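Local coordinates for uncharacterized egV family protein COG1307 (Ruminococcus gnavus, PDB 3JR7) that is of unknown function but belongs to the DegV family, whose members are thought to bind lipids, probably fatty acids, at residues C82-H93 with S111-Y122. Residues are numbered along the deposited sequence; the frame is centred on the assembly and turned at random.
Sequences CPSPERYMESYH and SYNSAVLGKNLY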
ATOM      1  N   CYS A  82      -3.194  -0.027 -13.884  1.00 25.82           N
ATOM      2  CA  CYS A  82      -2.037  -0.746 -13.334  1.00 26.01           C
ATOM      3  C   CYS A  82      -0.850  -0.673 -14.323  1.00 26.01           C
ATOM      4  O   CYS A  82      -1.016  -0.290 -15.471  1.00 27.12           O
ATOM      5  CB  CYS A  82      -2.442  -2.183 -13.022  1.00 25.18           C
ATOM      6  SG  CYS A  82      -2.841  -3.151 -14.536  1.00 29.15           S
ATOM      7  N   PRO A  83       0.370  -0.990 -13.880  1.00 25.84           N
ATOM      8  CA  PRO A  83       1.481  -0.992 -14.838  1.00 25.88           C
ATOM      9  C   PRO A  83       1.318  -2.134 -15.811  1.00 25.85           C
ATOM     10  O   PRO A  83       0.610  -3.090 -15.485  1.00 24.76           O
ATOM     11  CB  PRO A  83       2.698  -1.281 -13.951  1.00 25.94           C
ATOM     12  CG  PRO A  83       2.248  -0.996 -12.572  1.00 25.41           C
ATOM     13  CD  PRO A  83       0.820  -1.388 -12.540  1.00 25.55           C
ATOM     14  N   SER A  84       1.946  -2.034 -16.980  1.00 25.83           N
ATOM     15  CA  SER A  84       1.847  -3.060 -17.987  1.00 25.77           C
ATOM     16  C   SER A  84       2.822  -4.196 -17.698  1.00 25.61           C
ATOM     17  O   SER A  84       3.841  -4.004 -17.053  1.00 25.19           O
ATOM     18  CB  SER A  84       2.191  -2.481 -19.354  1.00 25.98           C
ATOM     19  OG  SER A  84       3.565  -2.219 -19.400  1.00 23.92           O
ATOM     20  N   PRO A  85       2.549  -5.374 -18.258  1.00 25.78           N
ATOM     21  CA  PRO A  85       3.480  -6.484 -18.051  1.00 25.48           C
ATOM     22  C   PRO A  85       4.863  -6.152 -18.587  1.00 25.84           C
ATOM     23  O   PRO A  85       5.859  -6.612 -18.033  1.00 24.25           O
ATOM     24  CB  PRO A  85       2.848  -7.626 -18.835  1.00 24.73           C
ATOM     25  CG  PRO A  85       1.347  -7.284 -18.779  1.00 25.31           C
ATOM     26  CD  PRO A  85       1.284  -5.808 -18.864  1.00 25.99           C
ATOM     27  N   GLU A  86       4.921  -5.331 -19.634  1.00 26.68           N
ATOM     28  CA  GLU A  86       6.183  -5.037 -20.277  1.00 27.59           C
ATOM     29  C   GLU A  86       7.037  -4.169 -19.390  1.00 26.69           C
ATOM     30  O   GLU A  86       8.241  -4.359 -19.337  1.00 25.72           O
ATOM     31  CB  GLU A  86       5.956  -4.357 -21.629  1.00 29.17           C
ATOM     32  CG  GLU A  86       5.339  -5.336 -22.659  1.00 33.30           C
ATOM     33  CD  GLU A  86       3.826  -5.635 -22.428  1.00 37.80           C
ATOM     34  OE1 GLU A  86       3.111  -4.793 -21.814  1.00 34.87           O
ATOM     35  OE2 GLU A  86       3.360  -6.705 -22.928  1.00 41.75           O
ATOM     36  N   ARG A  87       6.414  -3.217 -18.691  1.00 25.95           N
ATOM     37  CA  ARG A  87       7.150  -2.427 -17.741  1.00 26.10           C
ATOM     38  C   ARG A  87       7.706  -3.284 -16.601  1.00 24.14           C
ATOM     39  O   ARG A  87       8.800  -3.031 -16.117  1.00 23.47           O
ATOM     40  CB  ARG A  87       6.292  -1.340 -17.126  1.00 27.63           C
ATOM     41  CG  ARG A  87       7.034  -0.028 -16.970  1.00 34.92           C
ATOM     42  CD  ARG A  87       6.543   0.996 -18.030  1.00 42.04           C
ATOM     43  NE  ARG A  87       5.090   0.832 -18.142  1.00 47.01           N
ATOM     44  CZ  ARG A  87       4.204   1.087 -17.160  1.00 46.14           C
ATOM     45  NH1 ARG A  87       4.604   1.595 -15.965  1.00 45.39           N
ATOM     46  NH2 ARG A  87       2.907   0.829 -17.398  1.00 42.03           N
ATOM     47  N   TYR A  88       6.931  -4.250 -16.125  1.00 23.29           N
ATOM     48  CA  TYR A  88       7.430  -5.103 -15.051  1.00 23.10           C
ATOM     49  C   TYR A  88       8.602  -5.932 -15.561  1.00 23.33           C
ATOM     50  O   TYR A  88       9.651  -6.041 -14.904  1.00 21.87           O
ATOM     51  CB  TYR A  88       6.326  -5.987 -14.517  1.00 23.48           C
ATOM     52  CG  TYR A  88       5.475  -5.365 -13.431  1.00 22.55           C
ATOM     53  CD1 TYR A  88       6.012  -5.121 -12.160  1.00 23.12           C
ATOM     54  CD2 TYR A  88       4.101  -5.139 -13.626  1.00 21.66           C
ATOM     55  CE1 TYR A  88       5.259  -4.605 -11.175  1.00 21.52           C
ATOM     56  CE2 TYR A  88       3.309  -4.660 -12.592  1.00 20.85           C
ATOM     57  CZ  TYR A  88       3.919  -4.383 -11.383  1.00 22.06           C
ATOM     58  OH  TYR A  88       3.178  -3.911 -10.348  1.00 23.22           O
HETATM   59  N   MSE A  89       8.426  -6.498 -16.761  1.00 24.15           N
HETATM   60  CA  MSE A  89       9.518  -7.284 -17.363  1.00 25.31           C
HETATM   61  C   MSE A  89      10.818  -6.513 -17.431  1.00 25.30           C
HETATM   62  O   MSE A  89      11.876  -7.020 -17.057  1.00 24.47           O
HETATM   63  CB  MSE A  89       9.149  -7.796 -18.761  1.00 25.70           C
HETATM   64  CG  MSE A  89      10.229  -8.732 -19.329  1.00 29.68           C
HETATM   65 SE   MSE A  89      10.022  -9.035 -21.244  1.00 38.70          SE
HETATM   66  CE  MSE A  89      10.990  -7.426 -21.825  1.00 37.13           C
ATOM     67  N   GLU A  90      10.751  -5.289 -17.908  1.00 26.48           N
ATOM     68  CA  GLU A  90      11.945  -4.466 -18.025  1.00 27.24           C
ATOM     69  C   GLU A  90      12.591  -4.197 -16.658  1.00 26.18           C
ATOM     70  O   GLU A  90      13.815  -4.157 -16.548  1.00 25.76           O
ATOM     71  CB  GLU A  90      11.614  -3.146 -18.744  1.00 28.91           C
ATOM     72  CG  GLU A  90      11.212  -3.352 -20.221  1.00 34.09           C
ATOM     73  CD  GLU A  90      10.500  -2.142 -20.876  1.00 41.01           C
ATOM     74  OE1 GLU A  90      10.470  -1.045 -20.263  1.00 44.38           O
ATOM     75  OE2 GLU A  90       9.969  -2.308 -22.013  1.00 45.28           O
ATOM     76  N   SER A  91      11.784  -4.040 -15.610  1.00 25.59           N
ATOM     77  CA  SER A  91      12.330  -3.836 -14.263  1.00 24.82           C
ATOM     78  C   SER A  91      13.020  -5.088 -13.720  1.00 23.97           C
ATOM     79  O   SER A  91      13.883  -4.997 -12.851  1.00 23.43           O
ATOM     80  CB  SER A  91      11.250  -3.373 -13.289  1.00 24.75           C
ATOM     81  OG  SER A  91      10.387  -4.464 -12.876  1.00 25.15           O
ATOM     82  N   TYR A  92      12.631  -6.255 -14.207  1.00 24.11           N
ATOM     83  CA  TYR A  92      13.252  -7.505 -13.754  1.00 23.94           C
ATOM     84  C   TYR A  92      14.625  -7.687 -14.410  1.00 25.20           C
ATOM     85  O   TYR A  92      15.539  -8.307 -13.868  1.00 24.31           O
ATOM     86  CB  TYR A  92      12.357  -8.714 -14.072  1.00 23.82           C
ATOM     87  CG  TYR A  92      10.936  -8.678 -13.570  1.00 22.30           C
ATOM     88  CD1 TYR A  92      10.537  -7.808 -12.542  1.00 22.16           C
ATOM     89  CD2 TYR A  92       9.971  -9.521 -14.119  1.00 21.04           C
ATOM     90  CE1 TYR A  92       9.209  -7.784 -12.083  1.00 19.26           C
ATOM     91  CE2 TYR A  92       8.683  -9.519 -13.670  1.00 19.63           C
ATOM     92  CZ  TYR A  92       8.290  -8.635 -12.648  1.00 20.28           C
ATOM     93  OH  TYR A  92       6.983  -8.653 -12.197  1.00 19.49           O
ATOM     94  N   HIS A  93      14.771  -7.168 -15.614  1.00 26.43           N
ATOM     95  CA  HIS A  93      16.013  -7.359 -16.379  1.00 27.05           C
ATOM     96  C   HIS A  93      17.081  -6.375 -15.883  1.00 26.86           C
ATOM     97  O   HIS A  93      17.037  -5.164 -16.187  1.00 26.71           O
ATOM     98  CB  HIS A  93      15.678  -7.136 -17.851  1.00 28.47           C
ATOM     99  CG  HIS A  93      16.829  -7.336 -18.787  1.00 31.92           C
ATOM    100  ND1 HIS A  93      17.528  -8.521 -18.865  1.00 33.63           N
ATOM    101  CD2 HIS A  93      17.345  -6.530 -19.740  1.00 33.32           C
ATOM    102  CE1 HIS A  93      18.464  -8.415 -19.787  1.00 32.95           C
ATOM    103  NE2 HIS A  93      18.362  -7.224 -20.341  1.00 36.45           N
ATOM    104  N   SER A 111      -2.509  -5.030 -10.964  1.00 20.21           N
ATOM    105  CA  SER A 111      -1.053  -4.849 -10.817  1.00 20.61           C
ATOM    106  C   SER A 111      -0.380  -6.211 -10.571  1.00 20.41           C
ATOM    107  O   SER A 111       0.596  -6.541 -11.241  1.00 20.29           O
ATOM    108  CB  SER A 111      -0.714  -3.834  -9.700  1.00 20.34           C
ATOM    109  OG  SER A 111       0.691  -3.605  -9.621  1.00 19.84           O
ATOM    110  N   TYR A 112      -0.910  -6.983  -9.627  1.00 20.50           N
ATOM    111  CA  TYR A 112      -0.432  -8.350  -9.344  1.00 20.16           C
ATOM    112  C   TYR A 112      -0.385  -9.211 -10.624  1.00 20.63           C
ATOM    113  O   TYR A 112       0.650  -9.737 -10.993  1.00 19.05           O
ATOM    114  CB  TYR A 112      -1.298  -9.078  -8.323  1.00 20.16           C
ATOM    115  CG  TYR A 112      -0.805 -10.496  -8.059  1.00 22.13           C
ATOM    116  CD1 TYR A 112       0.373 -10.727  -7.337  1.00 23.86           C
ATOM    117  CD2 TYR A 112      -1.506 -11.587  -8.517  1.00 26.01           C
ATOM    118  CE1 TYR A 112       0.851 -12.025  -7.116  1.00 24.25           C
ATOM    119  CE2 TYR A 112      -1.031 -12.905  -8.298  1.00 28.07           C
ATOM    120  CZ  TYR A 112       0.139 -13.104  -7.616  1.00 25.62           C
ATOM    121  OH  TYR A 112       0.589 -14.390  -7.407  1.00 26.02           O
ATOM    122  N   ASN A 113      -1.511  -9.351 -11.290  1.00 21.57           N
ATOM    123  CA  ASN A 113      -1.533 -10.170 -12.524  1.00 23.00           C
ATOM    124  C   ASN A 113      -0.545  -9.721 -13.620  1.00 22.80           C
ATOM    125  O   ASN A 113       0.096 -10.542 -14.340  1.00 22.41           O
ATOM    126  CB  ASN A 113      -2.956 -10.217 -13.048  1.00 23.24           C
ATOM    127  CG  ASN A 113      -3.840 -11.126 -12.231  1.00 25.37           C
ATOM    128  OD1 ASN A 113      -3.372 -11.921 -11.405  1.00 28.66           O
ATOM    129  ND2 ASN A 113      -5.134 -11.028 -12.470  1.00 28.19           N
ATOM    130  N   SER A 114      -0.400  -8.409 -13.731  1.00 22.55           N
ATOM    131  CA  SER A 114       0.539  -7.819 -14.637  1.00 22.59           C
ATOM    132  C   SER A 114       1.993  -8.171 -14.329  1.00 21.74           C
ATOM    133  O   SER A 114       2.744  -8.536 -15.238  1.00 21.29           O
ATOM    134  CB  SER A 114       0.345  -6.337 -14.632  1.00 23.66           C
ATOM    135  OG  SER A 114       1.170  -5.759 -15.556  1.00 24.82           O
ATOM    136  N   ALA A 115       2.354  -8.074 -13.051  1.00 20.23           N
ATOM    137  CA  ALA A 115       3.664  -8.444 -12.556  1.00 19.88           C
ATOM    138  C   ALA A 115       3.979  -9.929 -12.844  1.00 20.06           C
ATOM    139  O   ALA A 115       5.087 -10.258 -13.255  1.00 20.19           O
ATOM    140  CB  ALA A 115       3.771  -8.166 -11.050  1.00 17.16           C
ATOM    141  N   VAL A 116       2.982 -10.799 -12.645  1.00 20.94           N
ATOM    142  CA  VAL A 116       3.106 -12.227 -12.935  1.00 21.18           C
ATOM    143  C   VAL A 116       3.314 -12.493 -14.438  1.00 21.82           C
ATOM    144  O   VAL A 116       4.195 -13.273 -14.849  1.00 21.19           O
ATOM    145  CB  VAL A 116       1.899 -13.023 -12.350  1.00 21.18           C
ATOM    146  CG1 VAL A 116       1.878 -14.555 -12.868  1.00 21.35           C
ATOM    147  CG2 VAL A 116       1.927 -12.976 -10.819  1.00 20.75           C
ATOM    148  N   LEU A 117       2.527 -11.833 -15.269  1.00 22.62           N
ATOM    149  CA  LEU A 117       2.651 -11.977 -16.711  1.00 23.49           C
ATOM    150  C   LEU A 117       4.025 -11.422 -17.144  1.00 23.48           C
ATOM    151  O   LEU A 117       4.685 -11.976 -18.031  1.00 22.57           O
ATOM    152  CB  LEU A 117       1.473 -11.233 -17.392  1.00 23.73           C
ATOM    153  CG  LEU A 117       1.155 -11.515 -18.823  1.00 28.54           C
ATOM    154  CD1 LEU A 117       0.913 -13.051 -19.002  1.00 31.45           C
ATOM    155  CD2 LEU A 117      -0.106 -10.684 -19.206  1.00 30.76           C
ATOM    156  N   GLY A 118       4.465 -10.329 -16.523  1.00 22.92           N
ATOM    157  CA  GLY A 118       5.782  -9.799 -16.795  1.00 23.09           C
ATOM    158  C   GLY A 118       6.888 -10.826 -16.553  1.00 23.43           C
ATOM    159  O   GLY A 118       7.888 -10.869 -17.280  1.00 21.96           O
ATOM    160  N   LYS A 119       6.714 -11.641 -15.523  1.00 23.65           N
ATOM    161  CA  LYS A 119       7.655 -12.720 -15.247  1.00 25.29           C
ATOM    162  C   LYS A 119       7.609 -13.797 -16.356  1.00 25.88           C
ATOM    163  O   LYS A 119       8.651 -14.319 -16.788  1.00 26.12           O
ATOM    164  CB  LYS A 119       7.382 -13.323 -13.858  1.00 25.31           C
ATOM    165  CG  LYS A 119       8.151 -14.570 -13.600  1.00 26.01           C
ATOM    166  CD  LYS A 119       7.857 -15.135 -12.237  1.00 29.15           C
ATOM    167  CE  LYS A 119       8.624 -16.455 -12.069  1.00 31.36           C
ATOM    168  NZ  LYS A 119       8.659 -16.939 -10.685  1.00 32.94           N
ATOM    169  N   ASN A 120       6.414 -14.094 -16.863  1.00 26.82           N
ATOM    170  CA  ASN A 120       6.299 -15.072 -17.955  1.00 27.82           C
ATOM    171  C   ASN A 120       7.013 -14.560 -19.207  1.00 27.26           C
ATOM    172  O   ASN A 120       7.788 -15.291 -19.836  1.00 27.16           O
ATOM    173  CB  ASN A 120       4.837 -15.416 -18.199  1.00 28.91           C
ATOM    174  CG  ASN A 120       4.241 -16.172 -17.022  1.00 32.97           C
ATOM    175  OD1 ASN A 120       4.965 -16.808 -16.276  1.00 39.34           O
ATOM    176  ND2 ASN A 120       2.952 -16.070 -16.821  1.00 38.05           N
ATOM    177  N   LEU A 121       6.806 -13.288 -19.524  1.00 26.16           N
ATOM    178  CA  LEU A 121       7.461 -12.655 -20.662  1.00 25.72           C
ATOM    179  C   LEU A 121       8.969 -12.655 -20.445  1.00 25.54           C
ATOM    180  O   LEU A 121       9.742 -12.988 -21.366  1.00 25.90           O
ATOM    181  CB  LEU A 121       6.934 -11.224 -20.877  1.00 25.27           C
ATOM    182  CG  LEU A 121       5.434 -11.116 -21.222  1.00 26.13           C
ATOM    183  CD1 LEU A 121       5.051  -9.625 -21.325  1.00 26.08           C
ATOM    184  CD2 LEU A 121       5.114 -11.919 -22.522  1.00 24.52           C
ATOM    185  N   TYR A 122       9.403 -12.285 -19.244  1.00 24.45           N
ATOM    186  CA  TYR A 122      10.861 -12.327 -18.920  1.00 25.38           C
ATOM    187  C   TYR A 122      11.483 -13.669 -19.284  1.00 25.75           C
ATOM    188  O   TYR A 122      12.559 -13.737 -19.894  1.00 25.80           O
ATOM    189  CB  TYR A 122      11.153 -12.025 -17.416  1.00 25.44           C
ATOM    190  CG  TYR A 122      12.628 -11.985 -17.151  1.00 24.51           C
ATOM    191  CD1 TYR A 122      13.345 -10.808 -17.289  1.00 26.24           C
ATOM    192  CD2 TYR A 122      13.321 -13.136 -16.872  1.00 24.10           C
ATOM    193  CE1 TYR A 122      14.722 -10.787 -17.120  1.00 26.28           C
ATOM    194  CE2 TYR A 122      14.718 -13.116 -16.700  1.00 24.81           C
ATOM    195  CZ  TYR A 122      15.385 -11.947 -16.834  1.00 25.69           C
ATOM    196  OH  TYR A 122      16.745 -11.941 -16.706  1.00 30.11           O
TER
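Tyr88, Tyr92 and Pro85 press helix 85-92 and the turn leading into it against helix 111-126, a helix-helix packing on one side of the sheet that contains strands 22-27, 98-103 and 130-135. The segment axes cross at -58° and come within 7.4 Å; the backbones come closest at Gly118, which lacks a side chain and whose CA lies 3.4 Å from Pro85 O. Pro85 is a knob in the hole made by Ser114, Leu117, Gly118 and Leu121, its CG 3.7 Å from Leu117 CD2. Tyr88 lies with one ring face over Ala115, whose CB stands 3.7 Å from the ring centroid, almost on the normal: a CH-pi contact. At the far end of that ring, Tyr88 OH donates to Ser111 OG (2.6 Å), which also bonds Asp27. Helix 85-92, strand 98-103 and helix 111-126 follow one another in the chain, and both helices pack on the same sheet, an alpha/beta unit of the DegV (EDD) fold; Tyr88 and Tyr92 reach down to Val101 on that strand. Tyr92 is the second knob, among Ala115, Gly118, Lys119 and Tyr122. Its OH gives a 2.7 Å bond to Ala115 O, tilted 31° from the carbonyl plane, while Lys119 N approaches that oxygen from the opposite face, so the carbonyl serves the helix and the tyrosine together. Nearer the N-terminal ends, Ser114 turns OG anti to its own N (chi1 -176°), which directs the hydroxyl at Pro83 O, 2.7 Å off and above the carbonyl plane; this ties the helix to the turn just ahead of Ser84, the N-cap of helix 85-92. Cys82, just before Pro83, lines the pocket holding a polyether molecule, probably from the crystallisation liquor. Toward the C-terminal ends, selenomethionine Met89 runs extended through chi1 and chi2, which carries SE to 3.8 Å from Leu121 CB, and the edge of the Tyr122 ring meets His93 CB.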